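Acylneuraminate lyase (Mycoplasma synoviae, PDB 4N4P) belongs to the dihydrodipicolinate synthetase family of TIM-barrel proteins, with three further helices after the barrel, and is modelled as an assembly of four chains. Local coordinates at residues T211-A216 and A259-H264; V245-S250 and A287-D292; N34-K39 and D43-T48. One frame throughout, in Å; residues are numbered along the deposited sequence.

How the contacts relate
The three contacts run from the wall of a TIM barrel out to the helices that follow it. Contact 3 comes first along the chain and lies nearest the centre, joining helix 26-39 to strand 44-47. Contact 1, with its centre about 11 Å from that of contact 3, joins helix 212-227, which follows the last barrel strand, to helix 253-263; Phe35 and Leu36 pack against its Asn213. Contact 2 lies about 10 Å from contact 1, centre to centre, and joins helices 231-248 and 280-294. The segments of contacts 1 and 2 alternate in sequence, and Ile260 touches Leu248, so the C-terminal helices pack on one another and, through contact 1, on the barrel.

Contact 1. Residues T211-A216 and A259-H264; sequences TYNVNA and AIMRLH
Val214 and Ile260 meet through methyl groups, with Val214 CG1 3.7 Å from Ile260 CG2 and their side chains crossing at about a right angle. A second pair of methyls, Val214 CG2 and Ile260 CD1, stands 4.1 Å apart, so both branches of the valine are used. Its CG1 also reaches Met261 CG at 4.1 Å. The methionine gets its end across by reach: its chain is extended beyond CG (chi2 -173°), which carries Met261 CE to 3.7 Å from Asn213 CB. These residues are all buried, and no hydrogen bond links the two segments. The pairing joins helix 212-227, the helix after the last strand of the TIM barrel, to helix 253-263, one of three C-terminal helices; the short axes approach to 10.4 Å at 49°, a spacing bridged by side chains. A side-chain hydrogen bond forms within 259-264 instead. His264, the first residue past the helix, turns its imidazole back so that ND1 donates to Ile260 O at 2.8 Å, nearly straight at 170°. The oxygen lies in the ring plane, while the donor stands above the carbonyl plane. Ile260 also packs against Ala287 of helix 280-294.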
ATOM      1  N   THR A 211       8.283 -25.030   1.371  1.00  6.86           N
ATOM      2  CA  THR A 211       7.278 -26.107   1.490  1.00  7.79           C
ATOM      3  C   THR A 211       7.747 -27.433   0.878  1.00  6.85           C
ATOM      4  O   THR A 211       7.186 -28.490   1.175  1.00  7.61           O
ATOM      5  CB  THR A 211       5.891 -25.708   0.902  1.00  7.93           C
ATOM      6  OG1 THR A 211       5.998 -25.579  -0.516  1.00 10.69           O
ATOM      7  CG2 THR A 211       5.395 -24.389   1.509  1.00  8.18           C
ATOM      8  N   TYR A 212       8.794 -27.390   0.057  1.00  7.10           N
ATOM      9  CA  TYR A 212       9.303 -28.617  -0.566  1.00  7.24           C
ATOM     10  C   TYR A 212      10.129 -29.430   0.422  1.00  7.95           C
ATOM     11  O   TYR A 212      10.495 -30.561   0.120  1.00  7.82           O
ATOM     12  CB  TYR A 212      10.141 -28.331  -1.831  1.00  7.68           C
ATOM     13  CG  TYR A 212       9.485 -27.330  -2.761  1.00  7.95           C
ATOM     14  CD1 TYR A 212       8.136 -27.480  -3.135  1.00  9.22           C
ATOM     15  CD2 TYR A 212      10.198 -26.230  -3.250  1.00  7.27           C
ATOM     16  CE1 TYR A 212       7.504 -26.547  -3.989  1.00  9.06           C
ATOM     17  CE2 TYR A 212       9.580 -25.285  -4.099  1.00  8.56           C
ATOM     18  CZ  TYR A 212       8.230 -25.451  -4.447  1.00  9.30           C
ATOM     19  OH  TYR A 212       7.619 -24.528  -5.274  1.00  8.15           O
ATOM     20  N   ASN A 213      10.424 -28.856   1.591  1.00  7.58           N
ATOM     21  CA  ASN A 213      11.101 -29.612   2.652  1.00  8.39           C
ATOM     22  C   ASN A 213      10.360 -30.906   3.008  1.00  8.48           C
ATOM     23  O   ASN A 213      10.993 -31.907   3.351  1.00  8.47           O
ATOM     24  CB  ASN A 213      11.278 -28.780   3.942  1.00  8.77           C
ATOM     25  CG  ASN A 213      12.478 -27.833   3.897  1.00 10.14           C
ATOM     26  OD1 ASN A 213      12.330 -26.596   3.738  1.00 14.48           O
ATOM     27  ND2 ASN A 213      13.659 -28.385   4.092  1.00  9.49           N
ATOM     28  N   VAL A 214       9.025 -30.890   2.971  1.00  7.69           N
ATOM     29  CA  VAL A 214       8.267 -32.054   3.424  1.00  7.36           C
ATOM     30  C   VAL A 214       7.202 -32.511   2.409  1.00  8.12           C
ATOM     31  O   VAL A 214       6.577 -33.561   2.590  1.00  8.76           O
ATOM     32  CB  VAL A 214       7.631 -31.840   4.847  1.00  7.14           C
ATOM     33  CG1 VAL A 214       8.726 -31.532   5.871  1.00  8.26           C
ATOM     34  CG2 VAL A 214       6.571 -30.705   4.815  1.00  6.40           C
ATOM     35  N   ASN A 215       7.026 -31.749   1.332  1.00  7.96           N
ATOM     36  CA  ASN A 215       6.068 -32.133   0.307  1.00  7.46           C
ATOM     37  C   ASN A 215       6.607 -32.049  -1.107  1.00  8.51           C
ATOM     38  O   ASN A 215       5.895 -31.612  -2.035  1.00  7.55           O
ATOM     39  CB  ASN A 215       4.746 -31.368   0.426  1.00  7.90           C
ATOM     40  CG  ASN A 215       3.607 -32.091  -0.247  1.00  8.25           C
ATOM     41  OD1 ASN A 215       3.776 -33.234  -0.719  1.00  9.01           O
ATOM     42  ND2 ASN A 215       2.430 -31.458  -0.287  1.00  9.83           N
ATOM     43  N   ALA A 216       7.853 -32.501  -1.291  1.00  8.90           N
ATOM     44  CA  ALA A 216       8.410 -32.600  -2.638  1.00  9.74           C
ATOM     45  C   ALA A 216       7.538 -33.491  -3.514  1.00 10.63           C
ATOM     46  O   ALA A 216       7.411 -33.241  -4.704  1.00 10.51           O
ATOM     47  CB  ALA A 216       9.876 -33.133  -2.603  1.00 10.68           C
ATOM     48  N   ALA A 259       8.802 -29.889  13.031  1.00  8.89           N
ATOM     49  CA  ALA A 259       7.949 -30.883  13.691  1.00  8.75           C
ATOM     50  C   ALA A 259       7.589 -32.055  12.791  1.00  8.71           C
ATOM     51  O   ALA A 259       7.546 -33.222  13.232  1.00  7.76           O
ATOM     52  CB  ALA A 259       6.679 -30.222  14.229  1.00  8.34           C
ATOM     53  N   ILE A 260       7.319 -31.747  11.523  1.00  8.46           N
ATOM     54  CA  ILE A 260       7.014 -32.798  10.543  1.00  9.52           C
ATOM     55  C   ILE A 260       8.221 -33.696  10.354  1.00 10.18           C
ATOM     56  O   ILE A 260       8.103 -34.919  10.369  1.00 10.72           O
ATOM     57  CB  ILE A 260       6.474 -32.215   9.223  1.00  9.20           C
ATOM     58  CG1 ILE A 260       5.094 -31.587   9.490  1.00  8.86           C
ATOM     59  CG2 ILE A 260       6.393 -33.320   8.126  1.00 11.25           C
ATOM     60  CD1 ILE A 260       4.598 -30.630   8.361  1.00  7.34           C
ATOM     61  N   MET A 261       9.390 -33.088  10.207  1.00 10.90           N
ATOM     62  CA  MET A 261      10.612 -33.873  10.112  1.00 11.27           C
ATOM     63  C   MET A 261      10.818 -34.738  11.344  1.00 11.62           C
ATOM     64  O   MET A 261      11.073 -35.940  11.194  1.00 12.26           O
ATOM     65  CB  MET A 261      11.818 -32.989   9.838  1.00 11.17           C
ATOM     66  CG  MET A 261      11.774 -32.409   8.443  1.00 11.00           C
ATOM     67  SD  MET A 261      13.316 -31.561   8.109  1.00 12.83           S
ATOM     68  CE  MET A 261      12.957 -30.707   6.565  1.00 13.08           C
ATOM     69  N   ARG A 262      10.671 -34.150  12.538  1.00 12.36           N
ATOM     70  CA  ARG A 262      10.814 -34.928  13.788  1.00 13.45           C
ATOM     71  C   ARG A 262       9.862 -36.110  13.839  1.00 13.47           C
ATOM     72  O   ARG A 262      10.245 -37.209  14.257  1.00 13.92           O
ATOM     73  CB  ARG A 262      10.597 -34.052  15.024  1.00 13.20           C
ATOM     74  CG  ARG A 262      11.692 -33.008  15.222  1.00 13.29           C
ATOM     75  CD  ARG A 262      11.665 -32.489  16.660  1.00 13.54           C
ATOM     76  NE  ARG A 262      10.356 -31.970  17.045  1.00 12.06           N
ATOM     77  CZ  ARG A 262       9.921 -30.733  16.791  1.00 13.22           C
ATOM     78  NH1 ARG A 262      10.663 -29.867  16.084  1.00 14.05           N
ATOM     79  NH2 ARG A 262       8.710 -30.371  17.201  1.00  9.69           N
ATOM     80  N   LEU A 263       8.615 -35.878  13.429  1.00 13.65           N
ATOM     81  CA  LEU A 263       7.592 -36.930  13.322  1.00 14.40           C
ATOM     82  C   LEU A 263       8.044 -38.067  12.399  1.00 14.55           C
ATOM     83  O   LEU A 263       7.639 -39.213  12.592  1.00 14.63           O
ATOM     84  CB  LEU A 263       6.265 -36.347  12.813  1.00 13.98           C
ATOM     85  CG  LEU A 263       5.071 -37.289  12.625  1.00 16.61           C
ATOM     86  CD1 LEU A 263       4.641 -37.861  13.989  1.00 15.72           C
ATOM     87  CD2 LEU A 263       3.904 -36.539  11.925  1.00 15.80           C
ATOM     88  N   HIS A 264       8.865 -37.747  11.402  1.00 15.03           N
ATOM     89  CA  HIS A 264       9.393 -38.766  10.481  1.00 15.71           C
ATOM     90  C   HIS A 264      10.755 -39.322  10.936  1.00 16.12           C
ATOM     91  O   HIS A 264      11.479 -39.928  10.125  1.00 15.95           O
ATOM     92  CB  HIS A 264       9.490 -38.191   9.074  1.00 16.65           C
ATOM     93  CG  HIS A 264       8.159 -38.019   8.421  1.00 17.48           C
ATOM     94  ND1 HIS A 264       7.308 -36.977   8.725  1.00 20.94           N
ATOM     95  CD2 HIS A 264       7.510 -38.786   7.517  1.00 21.06           C
ATOM     96  CE1 HIS A 264       6.197 -37.099   8.019  1.00 19.36           C
ATOM     97  NE2 HIS A 264       6.296 -38.189   7.277  1.00 21.88           N
TER

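Contact 2. Residues V245-S250 and A287-D292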
ATOM      1  N   VAL A 245      -0.288 -25.766   1.768  1.00  7.54           N
ATOM      2  CA  VAL A 245       0.522 -24.632   2.217  1.00  7.50           C
ATOM      3  C   VAL A 245      -0.211 -23.817   3.280  1.00  8.07           C
ATOM      4  O   VAL A 245       0.357 -23.524   4.330  1.00  7.18           O
ATOM      5  CB  VAL A 245       0.968 -23.728   1.052  1.00  7.49           C
ATOM      6  CG1 VAL A 245       1.827 -22.573   1.591  1.00  8.14           C
ATOM      7  CG2 VAL A 245       1.779 -24.559  -0.004  1.00  7.83           C
ATOM      8  N   LEU A 246      -1.473 -23.463   3.022  1.00  8.65           N
ATOM      9  CA  LEU A 246      -2.255 -22.691   3.984  1.00  9.55           C
ATOM     10  C   LEU A 246      -2.451 -23.450   5.325  1.00  9.67           C
ATOM     11  O   LEU A 246      -2.366 -22.849   6.424  1.00  9.65           O
ATOM     12  CB  LEU A 246      -3.612 -22.305   3.370  1.00  9.99           C
ATOM     13  CG  LEU A 246      -3.449 -21.269   2.249  1.00 12.00           C
ATOM     14  CD1 LEU A 246      -4.792 -20.854   1.648  1.00 11.92           C
ATOM     15  CD2 LEU A 246      -2.680 -20.053   2.756  1.00 15.10           C
ATOM     16  N   ASP A 247      -2.681 -24.757   5.231  1.00  9.06           N
ATOM     17  CA  ASP A 247      -2.832 -25.579   6.447  1.00  9.42           C
ATOM     18  C   ASP A 247      -1.507 -25.600   7.199  1.00  9.38           C
ATOM     19  O   ASP A 247      -1.471 -25.451   8.433  1.00  9.19           O
ATOM     20  CB  ASP A 247      -3.307 -27.017   6.109  1.00  9.44           C
ATOM     21  CG  ASP A 247      -4.817 -27.135   5.996  1.00 10.65           C
ATOM     22  OD1 ASP A 247      -5.548 -26.243   6.453  1.00 14.26           O
ATOM     23  OD2 ASP A 247      -5.283 -28.173   5.508  1.00 13.88           O
ATOM     24  N   LEU A 248      -0.412 -25.786   6.463  1.00  8.30           N
ATOM     25  CA  LEU A 248       0.928 -25.851   7.075  1.00  8.42           C
ATOM     26  C   LEU A 248       1.244 -24.604   7.893  1.00  9.05           C
ATOM     27  O   LEU A 248       1.723 -24.698   9.035  1.00  7.96           O
ATOM     28  CB  LEU A 248       1.991 -26.028   5.981  1.00  7.78           C
ATOM     29  CG  LEU A 248       3.451 -26.076   6.441  1.00  8.30           C
ATOM     30  CD1 LEU A 248       3.703 -27.328   7.300  1.00  7.58           C
ATOM     31  CD2 LEU A 248       4.378 -26.046   5.221  1.00  8.62           C
ATOM     32  N   ILE A 249       0.958 -23.437   7.310  1.00  9.76           N
ATOM     33  CA  ILE A 249       1.332 -22.171   7.942  1.00 11.71           C
ATOM     34  C   ILE A 249       0.261 -21.665   8.888  1.00 12.99           C
ATOM     35  O   ILE A 249       0.333 -20.515   9.360  1.00 14.55           O
ATOM     36  CB  ILE A 249       1.734 -21.075   6.913  1.00 11.85           C
ATOM     37  CG1 ILE A 249       0.532 -20.715   6.019  1.00 12.24           C
ATOM     38  CG2 ILE A 249       2.955 -21.550   6.093  1.00 12.71           C
ATOM     39  CD1 ILE A 249       0.802 -19.601   5.000  1.00 15.00           C
ATOM     40  N   SER A 250      -0.723 -22.495   9.210  1.00 13.49           N
ATOM     41  CA  SER A 250      -1.645 -22.084  10.272  1.00 14.39           C
ATOM     42  C   SER A 250      -0.922 -22.102  11.627  1.00 14.46           C
ATOM     43  O   SER A 250      -1.416 -21.557  12.614  1.00 13.99           O
ATOM     44  CB  SER A 250      -2.929 -22.915  10.271  1.00 15.07           C
ATOM     45  OG  SER A 250      -2.627 -24.260  10.551  1.00 16.74           O
ATOM     46  N   ALA A 287       1.783 -31.480  13.135  1.00  9.82           N
ATOM     47  CA  ALA A 287       2.600 -32.283  12.215  1.00 10.39           C
ATOM     48  C   ALA A 287       1.879 -33.518  11.719  1.00 10.07           C
ATOM     49  O   ALA A 287       1.930 -33.824  10.534  1.00 10.47           O
ATOM     50  CB  ALA A 287       3.942 -32.646  12.836  1.00 10.55           C
ATOM     51  N   GLU A 288       1.174 -34.216  12.614  1.00 10.33           N
ATOM     52  CA  GLU A 288       0.388 -35.386  12.216  1.00 10.23           C
ATOM     53  C   GLU A 288      -0.739 -35.014  11.291  1.00  9.94           C
ATOM     54  O   GLU A 288      -0.945 -35.685  10.310  1.00 10.97           O
ATOM     55  CB  GLU A 288      -0.240 -36.076  13.421  1.00 10.76           C
ATOM     56  CG  GLU A 288       0.756 -36.689  14.360  1.00 14.23           C
ATOM     57  CD  GLU A 288       0.030 -37.310  15.550  1.00 19.66           C
ATOM     58  OE1 GLU A 288      -0.406 -36.566  16.441  1.00 22.00           O
ATOM     59  OE2 GLU A 288      -0.123 -38.532  15.568  1.00 22.98           O
ATOM     60  N   PHE A 289      -1.468 -33.953  11.622  1.00  9.50           N
ATOM     61  CA  PHE A 289      -2.557 -33.436  10.762  1.00  8.74           C
ATOM     62  C   PHE A 289      -2.067 -33.199   9.331  1.00  8.34           C
ATOM     63  O   PHE A 289      -2.656 -33.711   8.364  1.00  8.72           O
ATOM     64  CB  PHE A 289      -3.160 -32.148  11.368  1.00  8.99           C
ATOM     65  CG  PHE A 289      -3.954 -31.296  10.394  1.00  7.91           C
ATOM     66  CD1 PHE A 289      -5.132 -31.759   9.820  1.00  8.68           C
ATOM     67  CD2 PHE A 289      -3.520 -29.999  10.084  1.00  7.80           C
ATOM     68  CE1 PHE A 289      -5.843 -30.979   8.896  1.00  9.55           C
ATOM     69  CE2 PHE A 289      -4.232 -29.190   9.186  1.00  8.13           C
ATOM     70  CZ  PHE A 289      -5.405 -29.684   8.586  1.00  8.98           C
ATOM     71  N   ILE A 290      -0.992 -32.427   9.191  1.00  7.06           N
ATOM     72  CA  ILE A 290      -0.418 -32.189   7.835  1.00  6.94           C
ATOM     73  C   ILE A 290       0.008 -33.488   7.144  1.00  7.35           C
ATOM     74  O   ILE A 290      -0.295 -33.703   5.957  1.00  8.44           O
ATOM     75  CB  ILE A 290       0.759 -31.216   7.885  1.00  6.07           C
ATOM     76  CG1 ILE A 290       0.327 -29.846   8.467  1.00  5.37           C
ATOM     77  CG2 ILE A 290       1.471 -31.080   6.445  1.00  7.82           C
ATOM     78  CD1 ILE A 290      -0.719 -29.065   7.628  1.00  9.19           C
ATOM     79  N   THR A 291       0.771 -34.304   7.863  1.00  8.14           N
ATOM     80  CA  THR A 291       1.292 -35.575   7.343  1.00  9.08           C
ATOM     81  C   THR A 291       0.183 -36.504   6.843  1.00  7.67           C
ATOM     82  O   THR A 291       0.253 -37.020   5.712  1.00  7.27           O
ATOM     83  CB  THR A 291       2.180 -36.293   8.408  1.00  9.89           C
ATOM     84  OG1 THR A 291       3.332 -35.494   8.677  1.00 10.59           O
ATOM     85  CG2 THR A 291       2.640 -37.653   7.933  1.00 10.96           C
ATOM     86  N   ASP A 292      -0.824 -36.732   7.681  1.00  8.96           N
ATOM     87  CA  ASP A 292      -1.903 -37.648   7.332  1.00  8.92           C
ATOM     88  C   ASP A 292      -2.761 -37.097   6.201  1.00  9.23           C
ATOM     89  O   ASP A 292      -3.230 -37.864   5.353  1.00 10.34           O
ATOM     90  CB  ASP A 292      -2.803 -37.959   8.546  1.00  9.06           C
ATOM     91  CG  ASP A 292      -2.049 -38.641   9.673  1.00 12.04           C
ATOM     92  OD1 ASP A 292      -0.972 -39.226   9.387  1.00 12.01           O
ATOM     93  OD2 ASP A 292      -2.517 -38.558  10.845  1.00 12.17           O
TER
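Asp247 is the first residue of 245-250 to touch helix 280-294, where it meets two residues. Its carboxylate comes obliquely to the Phe289 ring, OD2 3.4 Å from Phe289 CZ, with the two planes 58° apart. Its CB lies 3.6 Å from Ile290 CD1. At Leu248 the same methyl rests on the backbone, Ile290 CD1 being 3.5 Å from Leu248 N. The bent isoleucine side chain (chi1 -59°, chi2 -64°) lays this methyl over the peptide joining the two residues, while Leu248 CD1 stays 4.4 Å from Ile290 CG1. The helix ends here: Ile249 leaves helical geometry, and Ser250 turns back so that its OG donates to Asp247 O at 2.7 Å; its N reaches the same oxygen at 3.1 Å. The pair of helices belongs to the C-terminal set added to the TIM barrel, and helix 253-263 packs against both, Ile260 touching Leu248 and Ile290. Asp247 OD2 has its strong partners outside the two segments, a hydrogen bond with Tyr294 OH and a salt bridge to Lys293 NZ. The lysine and the hydroxyl would probably favour a charged carboxylate, leaving Phe289 as mainly van der Waals packing beside it.

Contact 3. Residues N34-K39 and D43-T48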
ATOM      1  N   ASN A  34      20.137 -35.796   4.502  1.00 10.64           N
ATOM      2  CA  ASN A  34      19.777 -37.136   4.049  1.00 10.98           C
ATOM      3  C   ASN A  34      18.287 -37.301   3.797  1.00 11.40           C
ATOM      4  O   ASN A  34      17.893 -37.961   2.845  1.00 12.32           O
ATOM      5  CB  ASN A  34      20.253 -38.216   5.036  1.00 11.17           C
ATOM      6  CG  ASN A  34      21.778 -38.315   5.143  1.00 14.35           C
ATOM      7  OD1 ASN A  34      22.539 -37.839   4.295  1.00 15.66           O
ATOM      8  ND2 ASN A  34      22.228 -38.983   6.210  1.00 18.64           N
ATOM      9  N   PHE A  35      17.451 -36.732   4.668  1.00 11.07           N
ATOM     10  CA  PHE A  35      16.004 -36.806   4.504  1.00 11.20           C
ATOM     11  C   PHE A  35      15.599 -36.158   3.164  1.00 10.72           C
ATOM     12  O   PHE A  35      14.831 -36.738   2.376  1.00 10.39           O
ATOM     13  CB  PHE A  35      15.321 -36.103   5.694  1.00 10.68           C
ATOM     14  CG  PHE A  35      13.823 -36.026   5.590  1.00 12.06           C
ATOM     15  CD1 PHE A  35      13.037 -37.157   5.762  1.00 11.67           C
ATOM     16  CD2 PHE A  35      13.199 -34.788   5.351  1.00 11.63           C
ATOM     17  CE1 PHE A  35      11.637 -37.071   5.695  1.00 12.38           C
ATOM     18  CE2 PHE A  35      11.826 -34.692   5.284  1.00 12.45           C
ATOM     19  CZ  PHE A  35      11.039 -35.833   5.460  1.00 13.84           C
ATOM     20  N   LEU A  36      16.170 -34.996   2.881  1.00 10.31           N
ATOM     21  CA  LEU A  36      15.837 -34.267   1.646  1.00 10.20           C
ATOM     22  C   LEU A  36      16.281 -35.040   0.404  1.00 10.88           C
ATOM     23  O   LEU A  36      15.528 -35.189  -0.568  1.00 10.49           O
ATOM     24  CB  LEU A  36      16.464 -32.869   1.661  1.00 10.23           C
ATOM     25  CG  LEU A  36      15.931 -31.965   2.787  1.00  8.18           C
ATOM     26  CD1 LEU A  36      16.593 -30.584   2.755  1.00  8.87           C
ATOM     27  CD2 LEU A  36      14.400 -31.858   2.637  1.00  8.05           C
ATOM     28  N   VAL A  37      17.509 -35.545   0.440  1.00 11.05           N
ATOM     29  CA  VAL A  37      18.047 -36.299  -0.689  1.00 11.84           C
ATOM     30  C   VAL A  37      17.336 -37.641  -0.842  1.00 12.59           C
ATOM     31  O   VAL A  37      16.931 -37.999  -1.938  1.00 11.85           O
ATOM     32  CB  VAL A  37      19.573 -36.529  -0.526  1.00 11.56           C
ATOM     33  CG1 VAL A  37      20.139 -37.450  -1.655  1.00 13.00           C
ATOM     34  CG2 VAL A  37      20.326 -35.163  -0.484  1.00 10.24           C
ATOM     35  N   GLU A  38      17.193 -38.383   0.254  1.00 13.68           N
ATOM     36  CA  GLU A  38      16.811 -39.803   0.147  1.00 14.36           C
ATOM     37  C   GLU A  38      15.324 -40.055   0.223  1.00 14.85           C
ATOM     38  O   GLU A  38      14.825 -40.994  -0.401  1.00 15.30           O
ATOM     39  CB  GLU A  38      17.539 -40.628   1.224  1.00 15.05           C
ATOM     40  CG  GLU A  38      19.049 -40.517   1.134  1.00 14.52           C
ATOM     41  CD  GLU A  38      19.770 -40.911   2.431  1.00 18.22           C
ATOM     42  OE1 GLU A  38      19.171 -41.591   3.292  1.00 20.78           O
ATOM     43  OE2 GLU A  38      20.940 -40.514   2.596  1.00 18.59           O
ATOM     44  N   LYS A  39      14.608 -39.234   1.002  1.00 14.09           N
ATOM     45  CA  LYS A  39      13.181 -39.435   1.212  1.00 13.53           C
ATOM     46  C   LYS A  39      12.352 -38.447   0.415  1.00 12.80           C
ATOM     47  O   LYS A  39      11.360 -38.834  -0.204  1.00 13.41           O
ATOM     48  CB  LYS A  39      12.795 -39.314   2.699  1.00 13.39           C
ATOM     49  CG  LYS A  39      13.389 -40.423   3.587  1.00 15.01           C
ATOM     50  CD  LYS A  39      12.849 -41.796   3.173  1.00 21.33           C
ATOM     51  CE  LYS A  39      13.334 -42.865   4.147  1.00 24.56           C
ATOM     52  NZ  LYS A  39      14.747 -43.186   3.860  1.00 29.27           N
ATOM     53  N   ASP A  43      15.951 -32.344  -6.074  1.00  8.59           N
ATOM     54  CA  ASP A  43      16.971 -32.137  -7.087  1.00  8.37           C
ATOM     55  C   ASP A  43      18.135 -31.310  -6.566  1.00  8.61           C
ATOM     56  O   ASP A  43      19.245 -31.361  -7.114  1.00  8.21           O
ATOM     57  CB  ASP A  43      16.317 -31.480  -8.296  1.00  8.09           C
ATOM     58  CG  ASP A  43      15.192 -32.310  -8.831  1.00  9.70           C
ATOM     59  OD1 ASP A  43      15.512 -33.326  -9.481  1.00 11.18           O
ATOM     60  OD2 ASP A  43      13.990 -31.995  -8.576  1.00  8.62           O
ATOM     61  N   GLY A  44      17.885 -30.537  -5.512  1.00  7.55           N
ATOM     62  CA  GLY A  44      18.918 -29.709  -4.942  1.00  7.79           C
ATOM     63  C   GLY A  44      18.476 -29.200  -3.592  1.00  8.02           C
ATOM     64  O   GLY A  44      17.315 -29.401  -3.190  1.00  7.76           O
ATOM     65  N   ILE A  45      19.388 -28.510  -2.898  1.00  7.68           N
ATOM     66  CA  ILE A  45      19.068 -27.932  -1.587  1.00  7.55           C
ATOM     67  C   ILE A  45      19.561 -26.503  -1.561  1.00  8.08           C
ATOM     68  O   ILE A  45      20.681 -26.214  -2.022  1.00  9.15           O
ATOM     69  CB  ILE A  45      19.735 -28.726  -0.414  1.00  6.80           C
ATOM     70  CG1 ILE A  45      19.313 -30.186  -0.470  1.00  7.15           C
ATOM     71  CG2 ILE A  45      19.313 -28.147   0.951  1.00  7.42           C
ATOM     72  CD1 ILE A  45      20.173 -31.119   0.409  1.00  9.06           C
ATOM     73  N   TYR A  46      18.737 -25.604  -1.017  1.00  8.07           N
ATOM     74  CA  TYR A  46      19.054 -24.198  -0.892  1.00  7.88           C
ATOM     75  C   TYR A  46      19.225 -23.928   0.597  1.00  8.54           C
ATOM     76  O   TYR A  46      18.267 -24.060   1.359  1.00  7.62           O
ATOM     77  CB  TYR A  46      17.881 -23.367  -1.432  1.00  7.04           C
ATOM     78  CG  TYR A  46      18.065 -21.864  -1.387  1.00  8.61           C
ATOM     79  CD1 TYR A  46      18.837 -21.218  -2.340  1.00  8.32           C
ATOM     80  CD2 TYR A  46      17.423 -21.082  -0.409  1.00  6.83           C
ATOM     81  CE1 TYR A  46      18.992 -19.837  -2.331  1.00 10.49           C
ATOM     82  CE2 TYR A  46      17.575 -19.693  -0.389  1.00 11.22           C
ATOM     83  CZ  TYR A  46      18.373 -19.079  -1.351  1.00 10.51           C
ATOM     84  OH  TYR A  46      18.560 -17.722  -1.396  1.00 11.08           O
ATOM     85  N   ILE A  47      20.450 -23.597   1.012  1.00  9.05           N
ATOM     86  CA  ILE A  47      20.746 -23.512   2.436  1.00  9.82           C
ATOM     87  C   ILE A  47      20.916 -22.098   2.933  1.00  9.29           C
ATOM     88  O   ILE A  47      21.206 -21.182   2.162  1.00  9.96           O
ATOM     89  CB  ILE A  47      21.959 -24.376   2.846  1.00 10.05           C
ATOM     90  CG1 ILE A  47      23.257 -23.741   2.318  1.00 11.35           C
ATOM     91  CG2 ILE A  47      21.728 -25.826   2.384  1.00 10.64           C
ATOM     92  CD1 ILE A  47      24.523 -24.216   3.072  1.00 11.97           C
ATOM     93  N   THR A  48      20.765 -21.951   4.252  1.00  9.61           N
ATOM     94  CA  THR A  48      20.934 -20.695   4.984  1.00 10.30           C
ATOM     95  C   THR A  48      20.217 -19.483   4.386  1.00  9.95           C
ATOM     96  O   THR A  48      20.745 -18.374   4.378  1.00  9.37           O
ATOM     97  CB  THR A  48      22.446 -20.379   5.335  1.00 10.37           C
ATOM     98  OG1 THR A  48      23.248 -20.352   4.137  1.00  9.21           O
ATOM     99  CG2 THR A  48      22.979 -21.460   6.279  1.00 10.78           C
TER
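The hydroxyl OH of Tyr46 is gripped by two others, Tyr139 OH and Ser107 OG, on one side of strand 44-47, while the neighbouring Ile45 sends its side chain to the other side, against Leu36 and Val37. Tyr46 therefore reaches across the inside of the barrel to strands 105-108 and 136-139, and Ile45 faces the helical layer outside. There the isoleucine splits its two branches between two consecutive helix residues. Ile45 CG2 lies 4.1 Å from Leu36 CD1, the side chains crossing obliquely. On the other arm, Ile45 CD1, extended from CG1 (chi2 166°), reaches 4.1 Å from Val37 CG2, here at about a right angle. Leu36 is likewise stretched, CD1 lying anti to CA (chi2 180°), which carries the methyl out from the helix to the strand. Strand 9-12, helix 26-39 and strand 44-47 follow one another as a beta-alpha-beta unit, the repeat of a TIM barrel. Asp43 and Gly44 bond through the backbone to Leu10 of strand 9-12, and Asp43 and Ile45 to Thr78 of strand 78-82, so strand 44-47 sits between the two and the barrel closes. No hydrogen bond joins helix 34-39 to 43-48 directly. The contact is thus purely apolar methyl packing, with little directional preference of its own; directional bonds come instead from the strand's backbone neighbours.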